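Gamma-glutamyltransferase 1 Threonine peptidase. MEROPS family T03 (Pseudomonas nitroreducens, PDB 7D9E) transfers gamma-glutamyl groups from glutathione and related compounds to amino acids or peptides, or to water, as an N-terminal nucleophile (Ntn) enzyme. Local coordinates at residues S5-D10 with Q168-N173; F102-N107 with A121-H126; G161-D166 with D182-G187. All coordinates share one frame; numbering follows the deposited sequence. Where two conformers were deposited one is given.

Contact 1 of 3, residues S5-D10 with Q168-N173; sequences SIVDKD and QAIRVN
With OG set beside its own backbone N (chi1 -68°), Ser-5 presents its hydroxyl to the carbonyl of Gln-168; Ile-170 keeps CG1 beside its backbone N as well, and the chain runs on extended past CG1 (chi2 170°), which carries CD1 onto the main chain of Ser-5 and Ile-6. This is face-to-face packing of the two beta-sheets in the sandwich of an Ntn-hydrolase fold: strand 2-7 belongs to one layer and strand 168-173 to the other, and their short segments run nearly the same way, 25° apart with axes 6.7 Å from each other.

The hydroxyl Ser-5 OG donates to Gln-168 O at 2.9 Å, arriving from above the carbonyl plane. OG also bonds His-3 NE2, so this buried polar atom joins its own strand to the opposite sheet. Serine suits the site because it is small: its CA comes within 6.1 Å of Ala-169 CA. Without the hydroxyl, as with an alanine here, Gln-168 O would probably lose its donor from the facing sheet and His-3 NE2 its mate.

Farther along, branched apolar residues fill the interface. Ile-170 CD1 rests 3.3 Å from Ser-5 O and 3.7 Å from Ile-6 CA, a fit made largely against backbone. Val-88 of strand 84-90 touches both Ser-5 and Val-7. The layer containing strand 2-7 continues into the other chain, whose strand pairs antiparallel with Ser-5 to Val-7. The side chains of Val-7 and Ile-170 pass alongside each other, pointing opposite ways, and Val-7 CG2 meets Ile-170 CG2 at 3.8 Å.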
loop_
_atom_site.group_PDB
_atom_site.type_symbol
_atom_site.label_atom_id
_atom_site.label_comp_id
_atom_site.label_asym_id
_atom_site.label_seq_id
_atom_site.Cartn_x
_atom_site.Cartn_y
_atom_site.Cartn_z
ATOM N N SER B 5 -5.000 -1.281 -10.380
ATOM C CA SER B 5 -6.397 -1.709 -10.386
ATOM C C SER B 5 -6.723 -2.264 -11.760
ATOM O O SER B 5 -6.347 -1.662 -12.779
ATOM C CB SER B 5 -7.284 -0.496 -10.100
ATOM O OG SER B 5 -7.095 -0.036 -8.753
ATOM N N ILE B 6 -7.442 -3.399 -11.797
ATOM C CA ILE B 6 -7.818 -4.050 -13.048
ATOM C C ILE B 6 -9.251 -4.548 -12.940
ATOM O O ILE B 6 -9.665 -5.078 -11.906
ATOM C CB ILE B 6 -6.886 -5.225 -13.404
ATOM C CG1 ILE B 6 -5.448 -4.716 -13.618
ATOM C CG2 ILE B 6 -7.340 -5.949 -14.633
ATOM C CD1 ILE B 6 -4.395 -5.802 -13.588
ATOM N N VAL B 7 -10.000 -4.386 -14.022
ATOM C CA VAL B 7 -11.324 -4.979 -14.176
ATOM C C VAL B 7 -11.344 -5.658 -15.539
ATOM O O VAL B 7 -10.903 -5.067 -16.528
ATOM C CB VAL B 7 -12.447 -3.926 -14.084
ATOM C CG1 VAL B 7 -13.823 -4.563 -14.310
ATOM C CG2 VAL B 7 -12.409 -3.239 -12.729
ATOM N N ASP B 8 -11.866 -6.889 -15.608
ATOM C CA ASP B 8 -11.998 -7.572 -16.887
ATOM C C ASP B 8 -13.441 -7.482 -17.375
ATOM O O ASP B 8 -14.330 -7.025 -16.658
ATOM C CB ASP B 8 -11.448 -9.007 -16.821
ATOM C CG ASP B 8 -12.313 -9.963 -16.009
ATOM O OD1 ASP B 8 -13.528 -9.749 -15.858
ATOM O OD2 ASP B 8 -11.743 -10.945 -15.498
ATOM N N LYS B 9 -13.656 -7.888 -18.630
ATOM C CA LYS B 9 -14.956 -7.715 -19.261
ATOM C C LYS B 9 -16.033 -8.598 -18.644
ATOM O O LYS B 9 -17.214 -8.415 -18.957
ATOM C CB LYS B 9 -14.860 -7.971 -20.768
ATOM C CG LYS B 9 -14.406 -9.371 -21.163
ATOM C CD LYS B 9 -14.303 -9.499 -22.682
ATOM N N ASP B 10 -15.660 -9.541 -17.784
ATOM C CA ASP B 10 -16.613 -10.345 -17.031
ATOM C C ASP B 10 -16.965 -9.709 -15.688
ATOM O O ASP B 10 -17.691 -10.316 -14.893
ATOM C CB ASP B 10 -16.039 -11.743 -16.796
ATOM C CG ASP B 10 -15.880 -12.530 -18.086
ATOM O OD1 ASP B 10 -16.466 -12.124 -19.107
ATOM O OD2 ASP B 10 -15.135 -13.541 -18.082
ATOM N N GLN B 168 -4.853 4.946 -8.250
ATOM C CA GLN B 168 -5.122 4.334 -9.541
ATOM C C GLN B 168 -6.500 3.709 -9.410
ATOM O O GLN B 168 -6.690 2.808 -8.590
ATOM C CB GLN B 168 -4.084 3.280 -9.900
ATOM C CG GLN B 168 -2.665 3.802 -9.926
ATOM C CD GLN B 168 -2.465 4.885 -10.942
ATOM O OE1 GLN B 168 -3.113 4.893 -11.992
ATOM N NE2 GLN B 168 -1.529 5.765 -10.666
ATOM N N ALA B 169 -7.464 4.200 -10.189
ATOM C CA ALA B 169 -8.855 3.862 -9.976
ATOM C C ALA B 169 -9.573 3.507 -11.275
ATOM O O ALA B 169 -9.245 4.003 -12.359
ATOM C CB ALA B 169 -9.619 5.037 -9.315
ATOM N N ILE B 170 -10.570 2.633 -11.147
ATOM C CA ILE B 170 -11.480 2.293 -12.242
ATOM C C ILE B 170 -12.895 2.429 -11.706
ATOM O O ILE B 170 -13.198 1.935 -10.619
ATOM C CB ILE B 170 -11.263 0.839 -12.720
ATOM C CG1 ILE B 170 -9.836 0.669 -13.228
ATOM C CG2 ILE B 170 -12.312 0.458 -13.766
ATOM C CD1 ILE B 170 -9.476 -0.792 -13.492
ATOM N N ARG B 171 -13.760 3.097 -12.450
ATOM C CA ARG B 171 -15.163 3.221 -12.097
ATOM C C ARG B 171 -15.988 2.519 -13.160
ATOM O O ARG B 171 -15.680 2.590 -14.356
ATOM C CB ARG B 171 -15.588 4.708 -12.032
ATOM C CG ARG B 171 -17.009 4.968 -11.529
ATOM C CD ARG B 171 -17.255 6.488 -11.502
ATOM N NE ARG B 171 -18.456 6.885 -10.782
ATOM C CZ ARG B 171 -18.676 8.116 -10.319
ATOM N NH1 ARG B 171 -17.773 9.073 -10.498
ATOM N NH2 ARG B 171 -19.798 8.390 -9.672
ATOM N N VAL B 172 -17.037 1.842 -12.714
ATOM C CA VAL B 172 -17.952 1.119 -13.581
ATOM C C VAL B 172 -19.323 1.751 -13.422
ATOM O O VAL B 172 -19.811 1.896 -12.295
ATOM C CB VAL B 172 -17.998 -0.376 -13.212
ATOM C CG1 VAL B 172 -18.930 -1.111 -14.154
ATOM C CG2 VAL B 172 -16.605 -0.977 -13.235
ATOM N N ASN B 173 -19.930 2.137 -14.542
ATOM C CA ASN B 173 -21.291 2.670 -14.577
ATOM C C ASN B 173 -22.086 1.831 -15.569
ATOM O O ASN B 173 -21.992 2.038 -16.783
ATOM C CB ASN B 173 -21.321 4.138 -14.985
ATOM C CG ASN B 173 -22.728 4.746 -14.868
#

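Contact 2 of 3, residues F102-N107 with A121-H126; sequences FQVLNN and AQRVHH
Gln-103 reaches from helix 97-109 to the extended chain at Val-124 and grips both polar backbone atoms of that one residue. The helix belongs to a helical layer of the Ntn-hydrolase sandwich, its Val-104 and Leu-105 resting on strand 84-90, and the glutamine fastens to it the segment leading from helix 115-120 into strand 125-126.

Followed outward, the side chain begins with Gln-103 CB, 4.2 Å from Arg-123 CD. CG lies beside the backbone N (chi1 -75°), and the chain runs on extended, delivering the amide to the segment 121-126. The amide carbon, Gln-103 CD, sits 3.5 Å from Val-124 O. Beyond it, Gln-103 OE1 accepts from Val-124 N at 3.1 Å in a nearly straight bond (162°), the donor lying in the carbonyl plane on a lone pair; OE1 also faces the CA and CB of Arg-123. Gln-103 NE2 donates to Val-124 O at 2.9 Å, a more bent bond (133°) with the acceptor tilted from the amide plane. NE2 also bonds Thr-99 O, one turn back in the helix. A glutamine suits the place because it has both the length and the paired donor and acceptor that a peptide edge demands.

Arg-123 bends at chi3 and passes Val-104 CG2 with its NH1 at 3.9 Å, while NH2 turns to Met-164 O and to a salt bridge with Asp-182.

At the other end, Asn-107 ND2 lies 3.7 Å from Ala-121 CB and also donates to Ala-118 O. A water bridges the remaining distance: it accepts from Asn-107 ND2 at 2.8 Å and donates to Gln-122 O, an oxygen that Asn-295 of the other chain also bonds.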
loop_
_atom_site.group_PDB
_atom_site.type_symbol
_atom_site.label_atom_id
_atom_site.label_comp_id
_atom_site.label_asym_id
_atom_site.label_seq_id
_atom_site.Cartn_x
_atom_site.Cartn_y
_atom_site.Cartn_z
ATOM N N PHE B 102 -10.185 7.424 1.771
ATOM C CA PHE B 102 -11.377 8.023 2.362
ATOM C C PHE B 102 -11.745 9.313 1.654
ATOM O O PHE B 102 -12.918 9.540 1.346
ATOM C CB PHE B 102 -11.085 8.275 3.842
ATOM C CG PHE B 102 -12.187 8.950 4.619
ATOM C CD1 PHE B 102 -13.505 8.500 4.572
ATOM C CD2 PHE B 102 -11.875 9.987 5.485
ATOM C CE1 PHE B 102 -14.474 9.093 5.370
ATOM C CE2 PHE B 102 -12.852 10.580 6.262
ATOM C CZ PHE B 102 -14.134 10.127 6.202
ATOM N N GLN B 103 -10.754 10.173 1.386
ATOM C CA GLN B 103 -11.043 11.426 0.702
ATOM C C GLN B 103 -11.563 11.169 -0.701
ATOM O O GLN B 103 -12.543 11.780 -1.120
ATOM C CB GLN B 103 -9.796 12.318 0.690
ATOM C CG GLN B 103 -9.545 12.959 2.066
ATOM C CD GLN B 103 -8.173 13.586 2.178
ATOM O OE1 GLN B 103 -8.002 14.792 1.933
ATOM N NE2 GLN B 103 -7.187 12.781 2.546
ATOM N N VAL B 104 -10.949 10.242 -1.432
ATOM C CA VAL B 104 -11.445 9.960 -2.772
ATOM C C VAL B 104 -12.877 9.427 -2.716
ATOM O O VAL B 104 -13.726 9.810 -3.536
ATOM C CB VAL B 104 -10.497 9.032 -3.545
ATOM C CG1 VAL B 104 -11.104 8.623 -4.885
ATOM C CG2 VAL B 104 -9.139 9.704 -3.784
ATOM N N LEU B 105 -13.165 8.529 -1.759
ATOM C CA LEU B 105 -14.527 8.015 -1.617
ATOM C C LEU B 105 -15.502 9.140 -1.300
ATOM O O LEU B 105 -16.622 9.179 -1.837
ATOM C CB LEU B 105 -14.579 6.939 -0.530
ATOM C CG LEU B 105 -13.838 5.649 -0.856
ATOM C CD1 LEU B 105 -13.798 4.769 0.401
ATOM C CD2 LEU B 105 -14.494 4.897 -1.988
ATOM N N ASN B 106 -15.113 10.048 -0.400
ATOM C CA ASN B 106 -15.980 11.189 -0.114
ATOM C C ASN B 106 -16.227 12.012 -1.376
ATOM O O ASN B 106 -17.348 12.457 -1.625
ATOM C CB ASN B 106 -15.353 12.095 0.945
ATOM C CG ASN B 106 -15.279 11.436 2.312
ATOM O OD1 ASN B 106 -15.894 10.407 2.560
ATOM N ND2 ASN B 106 -14.581 12.087 3.219
ATOM N N ASN B 107 -15.190 12.203 -2.184
ATOM C CA ASN B 107 -15.322 13.022 -3.390
ATOM C C ASN B 107 -16.268 12.381 -4.395
ATOM O O ASN B 107 -17.064 13.080 -5.040
ATOM C CB ASN B 107 -13.931 13.199 -3.990
ATOM C CG ASN B 107 -13.025 14.002 -3.093
ATOM O OD1 ASN B 107 -13.476 14.553 -2.085
ATOM N ND2 ASN B 107 -11.750 14.090 -3.451
ATOM N N ALA B 121 -8.202 16.077 -6.909
ATOM C CA ALA B 121 -8.435 17.031 -5.840
ATOM C C ALA B 121 -7.324 17.005 -4.799
ATOM O O ALA B 121 -6.757 15.949 -4.477
ATOM C CB ALA B 121 -9.783 16.754 -5.180
ATOM N N GLN B 122 -7.056 18.184 -4.229
ATOM C CA GLN B 122 -6.187 18.288 -3.067
ATOM C C GLN B 122 -6.568 17.265 -2.004
ATOM O O GLN B 122 -7.750 17.060 -1.717
ATOM C CB GLN B 122 -6.325 19.689 -2.468
ATOM C CG GLN B 122 -5.485 19.948 -1.238
ATOM C CD GLN B 122 -5.673 21.371 -0.754
ATOM O OE1 GLN B 122 -4.735 22.192 -0.730
ATOM N NE2 GLN B 122 -6.898 21.688 -0.414
ATOM N N ARG B 123 -5.551 16.622 -1.426
ATOM C CA ARG B 123 -5.719 15.754 -0.269
ATOM C C ARG B 123 -4.773 16.220 0.824
ATOM O O ARG B 123 -3.675 16.716 0.546
ATOM C CB ARG B 123 -5.443 14.277 -0.585
ATOM C CG ARG B 123 -6.468 13.698 -1.545
ATOM C CD ARG B 123 -6.357 12.214 -1.685
ATOM N NE ARG B 123 -5.116 11.756 -2.290
ATOM C CZ ARG B 123 -4.930 11.538 -3.590
ATOM N NH1 ARG B 123 -5.904 11.794 -4.457
ATOM N NH2 ARG B 123 -3.767 11.106 -4.027
ATOM N N VAL B 124 -5.214 16.074 2.078
ATOM C CA VAL B 124 -4.392 16.428 3.234
ATOM C C VAL B 124 -4.501 15.297 4.244
ATOM O O VAL B 124 -5.318 14.390 4.100
ATOM C CB VAL B 124 -4.792 17.782 3.869
ATOM C CG1 VAL B 124 -4.613 18.907 2.844
ATOM C CG2 VAL B 124 -6.188 17.726 4.416
ATOM N N HIS B 125 -3.700 15.373 5.306
ATOM C CA HIS B 125 -3.624 14.255 6.235
ATOM C C HIS B 125 -3.320 14.727 7.649
ATOM O O HIS B 125 -2.457 15.583 7.858
ATOM C CB HIS B 125 -2.510 13.316 5.765
ATOM C CG HIS B 125 -2.261 12.155 6.667
ATOM N ND1 HIS B 125 -3.129 11.085 6.759
ATOM C CD2 HIS B 125 -1.250 11.903 7.531
ATOM C CE1 HIS B 125 -2.644 10.209 7.628
ATOM N NE2 HIS B 125 -1.510 10.685 8.115
ATOM N N HIS B 126 -4.018 14.134 8.617
ATOM C CA HIS B 126 -3.736 14.304 10.027
ATOM C C HIS B 126 -3.746 12.926 10.677
ATOM O O HIS B 126 -4.487 12.042 10.255
ATOM C CB HIS B 126 -4.797 15.201 10.687
ATOM C CG HIS B 126 -4.611 15.358 12.158
ATOM N ND1 HIS B 126 -3.506 15.983 12.701
ATOM C CD2 HIS B 126 -5.379 14.970 13.201
ATOM C CE1 HIS B 126 -3.599 15.956 14.021
ATOM N NE2 HIS B 126 -4.729 15.352 14.349
HETATM O O HOH W 1 -9.767 15.136 -1.695
#

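Contact 3 of 3, residues G161-D166 with D182-G187; sequences GWNMGD and DPRGRG
Asn-163 and Arg-184 form the dense end of this contact between two loops. Asn-163 ND2 donates to Arg-184 O at 3.0 Å, lying on a lone pair in the carbonyl plane, with the acceptor almost exactly in the amide plane. Arginine earns its place twice over. Its methylenes, nearly straight through chi2 and chi3, run past Asn-163 and lay Arg-184 CD 3.4 Å from Gly-165 O, while the guanidinium, perpendicular to the asparagine amide, reaches back to its own turn. There Arg-184 NH1 bonds the syn lone pair of Asp-182 OD1 at 2.8 Å in a salt bridge, in the guanidinium plane. Arg-184 N meets the same oxygen on its anti side, but tilted well out of the carboxylate plane. With Asp-137 bound to NE, the guanidinium is fixed in rotation. Asp-182 OD2, besides its salt bridge to Arg-123, accepts from Ile-167 N, so the buried carboxylate probably stays ionised.

Toward Gly-187 the fit gives way to water. Asp-166 CG, opposite its backbone N (chi1 -171°), brings the carboxylate to Gly-185 and puts Asp-166 OD1 3.2 Å from Asp-182 CB. Its polar links are indirect: one water joins OD1 to Asp-182 O and Gly-187 N, another joins OD2 to Arg-186 N. Gly-185 suits this side, since a side chain there would run into Asp-166 OD2.

At their nearest, Gly-165 is about 5 Å from Gly-93 of the pocket that holds the bound DON, so the loops lie next to that site. Residues 182-185 combine an Asx turn, Asp-182 OD1 accepting from Arg-184 N, with a type I beta turn, Asp-182 O accepting from Gly-185 N.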
loop_
_atom_site.group_PDB
_atom_site.type_symbol
_atom_site.label_atom_id
_atom_site.label_comp_id
_atom_site.label_asym_id
_atom_site.label_seq_id
_atom_site.Cartn_x
_atom_site.Cartn_y
_atom_site.Cartn_z
ATOM N N GLY B 161 6.809 16.721 1.740
ATOM C CA GLY B 161 7.977 16.523 0.897
ATOM C C GLY B 161 7.871 15.366 -0.066
ATOM O O GLY B 161 8.890 14.914 -0.589
ATOM N N TRP B 162 6.668 14.867 -0.295
ATOM C CA TRP B 162 6.359 13.795 -1.235
ATOM C C TRP B 162 4.863 13.840 -1.491
ATOM O O TRP B 162 4.081 14.221 -0.622
ATOM C CB TRP B 162 6.868 12.431 -0.735
ATOM C CG TRP B 162 6.533 12.080 0.706
ATOM C CD1 TRP B 162 7.235 12.484 1.814
ATOM C CD2 TRP B 162 5.516 11.184 1.189
ATOM N NE1 TRP B 162 6.683 11.946 2.952
ATOM C CE2 TRP B 162 5.632 11.141 2.598
ATOM C CE3 TRP B 162 4.514 10.431 0.572
ATOM C CZ2 TRP B 162 4.782 10.379 3.397
ATOM C CZ3 TRP B 162 3.664 9.679 1.373
ATOM C CH2 TRP B 162 3.813 9.653 2.770
ATOM N N ASN B 163 4.477 13.512 -2.716
ATOM C CA ASN B 163 3.078 13.642 -3.087
ATOM C C ASN B 163 2.218 12.745 -2.207
ATOM O O ASN B 163 2.635 11.680 -1.738
ATOM C CB ASN B 163 2.899 13.420 -4.587
ATOM C CG ASN B 163 3.334 14.632 -5.403
ATOM O OD1 ASN B 163 3.621 15.734 -4.843
ATOM N ND2 ASN B 163 3.436 14.452 -6.707
ATOM N N MET B 164 0.991 13.198 -1.993
ATOM C CA MET B 164 0.052 12.585 -1.063
ATOM C C MET B 164 -0.694 11.458 -1.772
ATOM O O MET B 164 -1.891 11.539 -2.063
ATOM C CB MET B 164 -0.903 13.657 -0.552
ATOM C CG MET B 164 -1.919 13.204 0.471
ATOM S SD MET B 164 -1.165 13.019 2.089
ATOM C CE MET B 164 -0.716 14.711 2.485
ATOM N N GLY B 165 0.046 10.378 -2.054
ATOM C CA GLY B 165 -0.534 9.239 -2.732
ATOM C C GLY B 165 -0.398 9.298 -4.237
ATOM O O GLY B 165 0.217 10.194 -4.827
ATOM N N ASP B 166 -0.985 8.276 -4.868
ATOM C CA ASP B 166 -0.917 8.006 -6.304
ATOM C C ASP B 166 -2.078 7.050 -6.592
ATOM O O ASP B 166 -1.894 5.849 -6.835
ATOM C CB ASP B 166 0.450 7.497 -6.721
ATOM C CG ASP B 166 0.609 7.409 -8.229
ATOM O OD1 ASP B 166 -0.195 8.007 -8.970
ATOM O OD2 ASP B 166 1.593 6.792 -8.670
ATOM N N ASP B 182 -3.657 9.145 -11.003
ATOM C CA ASP B 182 -3.400 10.363 -10.247
ATOM C C ASP B 182 -2.416 11.265 -10.974
ATOM O O ASP B 182 -1.342 10.808 -11.373
ATOM C CB ASP B 182 -2.794 9.921 -8.911
ATOM C CG ASP B 182 -3.006 10.927 -7.796
ATOM O OD1 ASP B 182 -2.758 12.136 -8.028
ATOM O OD2 ASP B 182 -3.373 10.506 -6.684
ATOM N N PRO B 183 -2.738 12.543 -11.156
ATOM C CA PRO B 183 -1.758 13.469 -11.726
ATOM C C PRO B 183 -0.533 13.674 -10.857
ATOM O O PRO B 183 0.432 14.296 -11.333
ATOM C CB PRO B 183 -2.548 14.769 -11.921
ATOM C CG PRO B 183 -3.774 14.623 -11.113
ATOM C CD PRO B 183 -4.000 13.193 -10.769
ATOM N N ARG B 184 -0.532 13.165 -9.616
ATOM C CA ARG B 184 0.667 13.221 -8.793
ATOM C C ARG B 184 1.761 12.301 -9.304
ATOM O O ARG B 184 2.932 12.477 -8.938
ATOM C CB ARG B 184 0.313 12.801 -7.370
ATOM C CG ARG B 184 -0.441 13.899 -6.584
ATOM C CD ARG B 184 -1.037 13.336 -5.331
ATOM N NE ARG B 184 -1.917 14.253 -4.643
ATOM C CZ ARG B 184 -3.191 14.484 -4.969
ATOM N NH1 ARG B 184 -3.758 13.884 -6.017
ATOM N NH2 ARG B 184 -3.954 15.306 -4.252
ATOM N N GLY B 185 1.408 11.307 -10.107
ATOM C CA GLY B 185 2.371 10.333 -10.583
ATOM C C GLY B 185 2.365 10.187 -12.082
ATOM O O GLY B 185 1.864 11.051 -12.798
ATOM N N ARG B 186 2.893 9.072 -12.566
ATOM C CA ARG B 186 3.116 8.833 -13.986
ATOM C C ARG B 186 2.262 7.676 -14.493
ATOM O O ARG B 186 2.568 7.049 -15.514
ATOM C CB ARG B 186 4.604 8.608 -14.253
ATOM C CG ARG B 186 5.171 7.310 -13.673
ATOM C CD ARG B 186 6.648 7.250 -13.991
ATOM N NE ARG B 186 7.369 6.088 -13.469
ATOM C CZ ARG B 186 7.861 5.963 -12.235
ATOM N NH1 ARG B 186 7.684 6.897 -11.326
ATOM N NH2 ARG B 186 8.522 4.863 -11.928
ATOM N N GLY B 187 1.155 7.436 -13.814
ATOM C CA GLY B 187 0.285 6.339 -14.153
ATOM C C GLY B 187 -0.441 6.533 -15.468
ATOM O O GLY B 187 -0.608 7.641 -15.986
HETATM O O HOH W 2 -0.229 8.330 -11.472
HETATM O O HOH W 3 3.148 6.552 -10.805
#

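How the contacts relate
From the N terminus, strand 2-7 enters contact 1 first, but that long loop closes only when the chain reaches 168-173, joining the two sheets of the sandwich. Contact 2 is nested inside it: 102-107 and 121-126 close a short loop around helix 115-120, tying helix 97-109 to the approach to strand 125-126. Contact 3 opens later, in series with contact 2, and crosses contact 1, because 161-166 precedes strand 168-173 whereas 182-187 follows strand 176-181. The Arg-123 guanidinium joins contacts 2 and 3. Gln-168 NE2 packs against Gly-187 CA, linking contacts 1 and 3; contacts 1 and 2 do not touch.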